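Local atomic coordinates of TrwG protein (Bartonella grahamii, PDB entry 4NHF), a protein that probably serves, through this soluble VirB8-family domain of a membrane protein, as an assembly component of the Trw type IV secretion system. Residues 69-74 and 81-86; 125-128 and 132-135. All blocks are in the same frame, centred on the assembly; numbering follows the deposited sequence.

Contact 1: residues 69-74 and 81-86; sequences DTTALL and QEYYKI
Thr-71 sets its methyl squarely on the ring of Tyr-83, and this CH-pi contact is the heart of the meeting between residues 69-74 and 81-86. CG2 stands 3.4 Å from the centroid of the Tyr-83 ring and only 3° off the ring normal, so it lies at similar distances from all six ring carbons, the closest being CD2 at 3.6 Å. The Thr-71 side chain is turned (chi1 -62°) with OG1 beside the backbone N and CG2 anti to it, which presents the methyl to the ring while OG1 turns back along its own helix to hydrogen-bond the carbonyl O of Asn-67.

One residue further on, the contact changes character. Ala-72 CB meets Tyr-84 near the plane of its ring, at the edge, 3.5 Å from the phenol OH and 4.0 Å from CE1. The CB of Tyr-84 does not point at the other helix; the reach of the phenol brings its OH to Ala-72. The backbones stay well apart, 7.7 Å between the CA atoms of Ala-72 and Tyr-83 at their nearest, so side chains bridge the gap.

Further out, Tyr-68 brings its ring against those of both Tyr-83 and Tyr-84, and Tyr-87 meets Tyr-83 as well. Thr-71 also touches Tyr-52, Asn-55 and Arg-56 of helix 42-57. A polar tie between the two helices comes from Gln-80, whose NE2 bonds the carbonyl O of Ala-72.

No hydrogen bond joins the two segments themselves: the direct contact between them rests on dispersion and a CH-pi interaction, with the threonine hydroxyl satisfied inside its own helix.

Contact 2: residues 125-128 and 132-135; sequences QQLD and ATTG
Leu-127 and Thr-133 form a single beta bridge, their CA atoms 4.4 Å apart, where the chain doubles back after strand 117-127. Two backbone hydrogen bonds flank it: Thr-134 N gives to Gln-126 O at 3.0 Å and Asp-128 N to Ala-132 O at 2.8 Å. The same acceptors also receive CA-H...O contacts, from Thr-133 CA and Leu-127 CA respectively. End to end the segments run 125° apart, and the pairing stops at one bridge.

The side chain of Gln-125 continues the grip. CG is anti to its backbone N and the chain then bends (chi2 70°), which brings the amide across to the 132-135 segment. NE2 spends its hydrogens in two directions. One goes almost straight, at 174°, to Gly-135 O, 2.9 Å away and in the amide plane; the other goes to Gln-126 O at 3.0 Å. Gln-126 O therefore takes two donors, Gln-125 NE2 and Thr-134 N, from opposite faces of its carbonyl plane. A water donates to Gln-125 OE1 and, at a longer 3.2 Å, to Gly-135 O, closing a ring with the direct amide bond.

At the other end, Asp-128 OD1 accepts Ala-132 N at 3.1 Å from above the carboxylate plane, and also takes the N-H of Ser-130, so one carboxylate oxygen accepts two backbone N-H groups of the turn. Two methyl contacts add to this: Leu-127 CD2 lies 3.8 Å from Thr-133 CG2, and Thr-134 CG2 packs on Asp-128 CB. On the strand's other edge the backbones of Gln-125 and Leu-127 pair with Thr-104 and Arg-102 of strand 102-112.

At the protein surface, then, the connection to strand 138-148 is held mainly by polar bonds, with glutamine and aspartate side chains extending what one bridge begins.

In the fold
Contact 1 closes before contact 2 opens along the chain; their centres are about 24 Å apart and their nearest atoms about 11 Å. Contact 1 joins two helices beside the antiparallel sheet, its centre about 8 Å from that of the chain, whereas contact 2 shapes the surface connection between the two middle strands, its centre about 19 Å from that of the chain. Both belong to the VirB8 domain, of the NTF2 clan. Asp-60, which binds calcium in a crystal structure of this protein although no ion is bound to it in this chain, lies about 11 Å from the Tyr-83 side chain and about 9 Å from that of Leu-127; the Leu-127 side chain is about 11 Å from a calcium ion in the model.

Contact 1: residues 69-74 and 81-86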
loop_
_atom_site.group_PDB
_atom_site.type_symbol
_atom_site.label_atom_id
_atom_site.label_comp_id
_atom_site.label_asym_id
_atom_site.label_seq_id
_atom_site.Cartn_x
_atom_site.Cartn_y
_atom_site.Cartn_z
ATOM N N ASP A 69 -7.476 -7.958 2.873
ATOM C CA ASP A 69 -8.294 -6.935 3.502
ATOM C C ASP A 69 -8.490 -5.705 2.621
ATOM O O ASP A 69 -9.580 -5.173 2.552
ATOM C CB ASP A 69 -7.716 -6.515 4.853
ATOM C CG ASP A 69 -7.927 -7.551 5.910
ATOM O OD1 ASP A 69 -8.583 -8.595 5.676
ATOM O OD2 ASP A 69 -7.364 -7.349 6.994
ATOM N N THR A 70 -7.422 -5.234 1.989
ATOM C CA THR A 70 -7.511 -4.056 1.154
ATOM C C THR A 70 -8.383 -4.336 -0.056
ATOM O O THR A 70 -9.306 -3.530 -0.406
ATOM C CB THR A 70 -6.117 -3.562 0.731
ATOM O OG1 THR A 70 -5.334 -3.320 1.935
ATOM C CG2 THR A 70 -6.258 -2.310 -0.114
ATOM N N THR A 71 -8.137 -5.465 -0.688
ATOM C CA THR A 71 -8.915 -5.836 -1.862
ATOM C C THR A 71 -10.399 -5.875 -1.467
ATOM O O THR A 71 -11.235 -5.282 -2.147
ATOM C CB THR A 71 -8.465 -7.211 -2.459
ATOM O OG1 THR A 71 -7.094 -7.140 -2.893
ATOM C CG2 THR A 71 -9.362 -7.591 -3.680
ATOM N N ALA A 72 -10.723 -6.559 -0.365
ATOM C CA ALA A 72 -12.120 -6.697 0.056
ATOM C C ALA A 72 -12.740 -5.329 0.305
ATOM O O ALA A 72 -13.825 -5.093 -0.111
ATOM C CB ALA A 72 -12.248 -7.533 1.309
ATOM N N LEU A 73 -12.037 -4.459 1.022
ATOM C CA LEU A 73 -12.567 -3.138 1.370
ATOM C C LEU A 73 -12.837 -2.254 0.171
ATOM O O LEU A 73 -13.774 -1.435 0.159
ATOM C CB LEU A 73 -11.546 -2.461 2.249
ATOM C CG LEU A 73 -11.860 -1.014 2.557
ATOM C CD1 LEU A 73 -12.827 -0.969 3.702
ATOM C CD2 LEU A 73 -10.534 -0.412 2.923
ATOM N N LEU A 74 -12.015 -2.399 -0.861
ATOM C CA LEU A 74 -12.166 -1.633 -2.087
ATOM C C LEU A 74 -13.160 -2.207 -3.130
ATOM O O LEU A 74 -13.308 -1.636 -4.204
ATOM C CB LEU A 74 -10.770 -1.455 -2.716
ATOM C CG LEU A 74 -9.703 -0.688 -1.876
ATOM C CD1 LEU A 74 -8.458 -0.500 -2.729
ATOM C CD2 LEU A 74 -10.208 0.703 -1.486
ATOM N N GLN A 81 -17.251 -11.245 -3.440
ATOM C CA GLN A 81 -17.546 -12.664 -3.463
ATOM C C GLN A 81 -16.786 -13.368 -4.563
ATOM O O GLN A 81 -16.382 -14.486 -4.386
ATOM C CB GLN A 81 -19.053 -12.935 -3.602
ATOM C CG GLN A 81 -19.875 -12.471 -2.399
ATOM C CD GLN A 81 -19.428 -13.113 -1.097
ATOM O OE1 GLN A 81 -19.226 -12.434 -0.073
ATOM N NE2 GLN A 81 -19.188 -14.390 -1.147
ATOM N N GLU A 82 -16.605 -12.705 -5.695
ATOM C CA GLU A 82 -15.780 -13.249 -6.765
ATOM C C GLU A 82 -14.352 -13.369 -6.314
ATOM O O GLU A 82 -13.744 -14.417 -6.518
ATOM C CB GLU A 82 -15.864 -12.407 -8.002
ATOM C CG GLU A 82 -17.226 -12.535 -8.646
ATOM C CD GLU A 82 -17.601 -11.352 -9.558
ATOM O OE1 GLU A 82 -16.828 -10.359 -9.694
ATOM O OE2 GLU A 82 -18.709 -11.425 -10.148
ATOM N N TYR A 83 -13.839 -12.354 -5.626
ATOM C CA TYR A 83 -12.452 -12.360 -5.127
ATOM C C TYR A 83 -12.269 -13.434 -4.058
ATOM O O TYR A 83 -11.301 -14.190 -4.096
ATOM C CB TYR A 83 -12.056 -10.972 -4.569
ATOM C CG TYR A 83 -10.712 -10.979 -3.860
ATOM C CD1 TYR A 83 -9.521 -11.170 -4.559
ATOM C CD2 TYR A 83 -10.638 -10.774 -2.506
ATOM C CE1 TYR A 83 -8.284 -11.184 -3.903
ATOM C CE2 TYR A 83 -9.423 -10.803 -1.820
ATOM C CZ TYR A 83 -8.246 -10.984 -2.517
ATOM O OH TYR A 83 -7.052 -10.964 -1.833
ATOM N N TYR A 84 -13.218 -13.540 -3.125
ATOM C CA TYR A 84 -13.107 -14.583 -2.110
ATOM C C TYR A 84 -12.990 -16.017 -2.633
ATOM O O TYR A 84 -12.330 -16.871 -2.024
ATOM C CB TYR A 84 -14.277 -14.518 -1.128
ATOM C CG TYR A 84 -14.397 -13.255 -0.319
ATOM C CD1 TYR A 84 -13.299 -12.440 -0.078
ATOM C CD2 TYR A 84 -15.626 -12.900 0.254
ATOM C CE1 TYR A 84 -13.408 -11.315 0.708
ATOM C CE2 TYR A 84 -15.738 -11.775 1.035
ATOM C CZ TYR A 84 -14.621 -10.979 1.250
ATOM O OH TYR A 84 -14.714 -9.863 2.021
ATOM N N LYS A 85 -13.630 -16.277 -3.762
ATOM C CA LYS A 85 -13.575 -17.584 -4.375
ATOM C C LYS A 85 -12.156 -18.004 -4.651
ATOM O O LYS A 85 -11.849 -19.158 -4.519
ATOM C CB LYS A 85 -14.430 -17.632 -5.651
ATOM C CG LYS A 85 -15.891 -17.867 -5.352
ATOM C CD LYS A 85 -16.834 -17.141 -6.301
ATOM C CE LYS A 85 -16.782 -17.672 -7.721
ATOM N NZ LYS A 85 -17.859 -16.981 -8.507
ATOM N N ILE A 86 -11.278 -17.065 -4.987
ATOM C CA ILE A 86 -9.855 -17.398 -5.232
ATOM C C ILE A 86 -9.141 -17.965 -3.991
ATOM O O ILE A 86 -8.181 -18.772 -4.065
ATOM C CB ILE A 86 -9.119 -16.139 -5.680
ATOM C CG1 ILE A 86 -9.678 -15.662 -7.014
ATOM C CG2 ILE A 86 -7.621 -16.403 -5.762
ATOM C CD1 ILE A 86 -9.147 -14.314 -7.413
#

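Contact 2: residues 125-128 and 132-135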
loop_
_atom_site.group_PDB
_atom_site.type_symbol
_atom_site.label_atom_id
_atom_site.label_comp_id
_atom_site.label_asym_id
_atom_site.label_seq_id
_atom_site.Cartn_x
_atom_site.Cartn_y
_atom_site.Cartn_z
ATOM N N GLN A 125 4.132 -12.709 -12.361
ATOM C CA GLN A 125 5.199 -13.685 -12.450
ATOM C C GLN A 125 5.221 -14.461 -11.186
ATOM O O GLN A 125 5.355 -13.863 -10.108
ATOM C CB GLN A 125 6.516 -12.974 -12.593
ATOM C CG GLN A 125 7.739 -13.878 -12.494
ATOM C CD GLN A 125 7.855 -14.762 -13.692
ATOM O OE1 GLN A 125 8.206 -14.284 -14.762
ATOM N NE2 GLN A 125 7.553 -16.055 -13.541
ATOM N N GLN A 126 5.140 -15.783 -11.298
ATOM C CA GLN A 126 5.194 -16.641 -10.119
ATOM C C GLN A 126 6.654 -16.919 -9.802
ATOM O O GLN A 126 7.464 -17.139 -10.720
ATOM C CB GLN A 126 4.440 -17.966 -10.314
ATOM C CG GLN A 126 4.328 -18.755 -9.009
ATOM C CD GLN A 126 3.148 -19.721 -8.960
ATOM O OE1 GLN A 126 2.037 -19.340 -9.253
ATOM N NE2 GLN A 126 3.388 -20.974 -8.549
ATOM N N LEU A 127 6.987 -16.886 -8.520
ATOM C CA LEU A 127 8.348 -17.242 -8.060
ATOM C C LEU A 127 8.302 -18.356 -7.034
ATOM O O LEU A 127 7.339 -18.448 -6.283
ATOM C CB LEU A 127 9.009 -16.026 -7.402
ATOM C CG LEU A 127 9.037 -14.719 -8.185
ATOM C CD1 LEU A 127 9.467 -13.587 -7.254
ATOM C CD2 LEU A 127 9.960 -14.819 -9.364
ATOM N N ASP A 128 9.339 -19.197 -6.978
ATOM C CA ASP A 128 9.349 -20.311 -6.050
ATOM C C ASP A 128 9.890 -19.849 -4.676
ATOM O O ASP A 128 10.171 -18.669 -4.451
ATOM C CB ASP A 128 10.141 -21.536 -6.619
ATOM C CG ASP A 128 11.665 -21.286 -6.771
ATOM O OD1 ASP A 128 12.231 -20.412 -6.089
ATOM O OD2 ASP A 128 12.297 -21.989 -7.581
ATOM N N ALA A 132 13.267 -17.793 -7.434
ATOM C CA ALA A 132 13.473 -18.113 -8.839
ATOM C C ALA A 132 12.135 -18.143 -9.573
ATOM O O ALA A 132 11.122 -18.541 -8.986
ATOM C CB ALA A 132 14.150 -19.486 -8.971
ATOM N N THR A 133 12.138 -17.771 -10.857
ATOM C CA THR A 133 10.899 -17.684 -11.630
ATOM C C THR A 133 10.457 -19.097 -11.927
ATOM O O THR A 133 11.286 -19.953 -12.195
ATOM C CB THR A 133 11.060 -16.882 -12.951
ATOM O OG1 THR A 133 11.964 -17.540 -13.828
ATOM C CG2 THR A 133 11.581 -15.479 -12.688
ATOM N N THR A 134 9.160 -19.356 -11.830
ATOM C CA THR A 134 8.589 -20.637 -12.244
ATOM C C THR A 134 7.549 -20.255 -13.245
ATOM O O THR A 134 6.533 -19.622 -12.868
ATOM C CB THR A 134 7.823 -21.356 -11.120
ATOM O OG1 THR A 134 6.676 -20.580 -10.754
ATOM C CG2 THR A 134 8.656 -21.495 -9.930
ATOM N N GLY A 135 7.778 -20.572 -14.509
ATOM C CA GLY A 135 6.799 -20.255 -15.538
ATOM C C GLY A 135 7.003 -18.902 -16.199
ATOM O O GLY A 135 7.707 -18.018 -15.693
HETATM O O HOH W 1 9.359 -15.468 -16.811
#